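Local coordinates for protein metallopeptidase containing co-catalytic metalloactive site (Shewanella denitrificans OS217, PDB 3B2Y) that probably acts as a zinc-dependent metallocarboxypeptidase of the M14 family, hydrolysing peptide or ester bonds, with nickel bound at its metal site in this crystal, at residues E251-D254 with R255-A259. Residues are numbered along the deposited sequence; the frame is centred on the assembly and turned at random.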
loop_
_atom_site.group_PDB
_atom_site.type_symbol
_atom_site.label_atom_id
_atom_site.label_comp_id
_atom_site.label_asym_id
_atom_site.label_seq_id
_atom_site.Cartn_x
_atom_site.Cartn_y
_atom_site.Cartn_z
ATOM N N GLU A 251 0.166 -15.952 8.086
ATOM C CA GLU A 251 -1.149 -15.999 8.669
ATOM C C GLU A 251 -2.224 -16.139 7.575
ATOM O O GLU A 251 -1.901 -16.208 6.394
ATOM C CB GLU A 251 -1.361 -14.760 9.561
ATOM C CG GLU A 251 -0.896 -14.995 11.010
ATOM C CD GLU A 251 -1.841 -15.927 11.804
ATOM O OE1 GLU A 251 -1.990 -17.113 11.437
ATOM O OE2 GLU A 251 -2.449 -15.472 12.804
ATOM N N ASP A 252 -3.481 -16.289 8.001
ATOM C CA ASP A 252 -4.606 -16.544 7.105
ATOM C C ASP A 252 -4.832 -15.365 6.115
ATOM O O ASP A 252 -4.924 -14.220 6.525
ATOM C CB ASP A 252 -5.881 -16.832 7.930
ATOM C CG ASP A 252 -7.125 -16.971 7.064
ATOM O OD1 ASP A 252 -7.380 -18.080 6.550
ATOM O OD2 ASP A 252 -7.856 -15.964 6.883
ATOM N N PHE A 253 -4.935 -15.697 4.834
ATOM C CA PHE A 253 -4.983 -14.704 3.791
ATOM C C PHE A 253 -6.154 -13.776 3.975
ATOM O O PHE A 253 -6.003 -12.581 3.915
ATOM C CB PHE A 253 -5.050 -15.365 2.400
ATOM C CG PHE A 253 -4.955 -14.385 1.271
ATOM C CD1 PHE A 253 -3.754 -13.763 0.976
ATOM C CD2 PHE A 253 -6.088 -14.006 0.566
ATOM C CE1 PHE A 253 -3.665 -12.842 -0.040
ATOM C CE2 PHE A 253 -6.005 -13.070 -0.462
ATOM C CZ PHE A 253 -4.812 -12.481 -0.755
ATOM N N ASP A 254 -7.329 -14.336 4.203
ATOM C CA ASP A 254 -8.518 -13.489 4.319
ATOM C C ASP A 254 -8.481 -12.582 5.563
ATOM O O ASP A 254 -8.949 -11.445 5.523
ATOM C CB ASP A 254 -9.789 -14.333 4.198
ATOM C CG ASP A 254 -10.096 -14.734 2.721
ATOM O OD1 ASP A 254 -9.639 -14.024 1.774
ATOM O OD2 ASP A 254 -10.788 -15.767 2.513
ATOM N N ARG A 255 -7.860 -13.049 6.631
ATOM C CA ARG A 255 -7.595 -12.177 7.765
ATOM C C ARG A 255 -6.608 -11.052 7.410
ATOM O O ARG A 255 -6.668 -9.950 7.972
ATOM C CB ARG A 255 -7.022 -12.995 8.923
ATOM C CG ARG A 255 -7.183 -12.368 10.274
ATOM C CD ARG A 255 -7.097 -13.405 11.399
ATOM N NE ARG A 255 -7.211 -12.743 12.696
ATOM C CZ ARG A 255 -8.355 -12.321 13.228
ATOM N NH1 ARG A 255 -9.511 -12.487 12.595
ATOM N NH2 ARG A 255 -8.342 -11.717 14.408
ATOM N N ARG A 256 -5.659 -11.332 6.525
ATOM C CA ARG A 256 -4.707 -10.292 6.123
ATOM C C ARG A 256 -5.388 -9.257 5.277
ATOM O O ARG A 256 -5.123 -8.091 5.458
ATOM C CB ARG A 256 -3.516 -10.877 5.346
ATOM C CG ARG A 256 -2.446 -11.528 6.279
ATOM C CD ARG A 256 -1.919 -12.824 5.700
ATOM N NE ARG A 256 -1.364 -12.617 4.376
ATOM C CZ ARG A 256 -1.085 -13.597 3.521
ATOM N NH1 ARG A 256 -1.259 -14.854 3.874
ATOM N NH2 ARG A 256 -0.685 -13.334 2.298
ATOM N N VAL A 257 -6.335 -9.704 4.470
ATOM C CA VAL A 257 -7.147 -8.828 3.628
ATOM C C VAL A 257 -7.944 -7.917 4.517
ATOM O O VAL A 257 -7.922 -6.696 4.322
ATOM C CB VAL A 257 -8.059 -9.653 2.690
ATOM C CG1 VAL A 257 -9.070 -8.750 2.003
ATOM C CG2 VAL A 257 -7.188 -10.424 1.638
ATOM N N GLN A 258 -8.551 -8.502 5.552
ATOM C CA GLN A 258 -9.317 -7.746 6.533
ATOM C C GLN A 258 -8.482 -6.727 7.299
ATOM O O GLN A 258 -8.921 -5.597 7.479
ATOM C CB GLN A 258 -10.064 -8.692 7.495
ATOM C CG GLN A 258 -11.210 -9.403 6.795
ATOM C CD GLN A 258 -11.730 -10.611 7.587
ATOM O OE1 GLN A 258 -11.000 -11.240 8.369
ATOM N NE2 GLN A 258 -13.002 -10.920 7.398
ATOM N N ALA A 259 -7.298 -7.123 7.749
ATOM C CA ALA A 259 -6.401 -6.265 8.480
ATOM C C ALA A 259 -5.918 -5.062 7.637
ATOM O O ALA A 259 -5.881 -3.934 8.144
ATOM C CB ALA A 259 -5.203 -7.057 9.037
#
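Asp252 O accepts from Arg256 N at 3.0 Å, opening the backbone bonds of helix 253-271, and Val257 N to Phe253 O and Gln258 N to Asp254 O continue them. Asp252 is the N-cap: chi1 of 174° points the carboxylate at the first turn, where OD2 takes the amide of Arg255 at 2.9 Å on its anti side. Arg256, bent at chi2 and chi3, doubles back past the helix start, where NH1 donates to Glu251 O at 2.9 Å, the oxygen lying almost in the guanidinium plane. Its NE forms a salt bridge with Glu171, next in sequence to the nickel ligand His170, and Trp13 adds a cation-pi contact. The Phe253 ring stands nearly perpendicular to this guanidinium, planes 89° apart, CD1 over one guanidinium face. Replacing Arg256 by an alanine would take away the donor to Glu251 O and would probably leave Glu171 without this charged mate and the Phe253 ring edge without its neighbour. The Asp254 carboxylate is gripped by Ser15 OG and the amides of Glu16 and Ile17, which ties the helix start to residues 15-17. Over a face of the Phe253 ring, Val257 CG2 makes a CH-pi contact, 4.0 Å from the ring centroid.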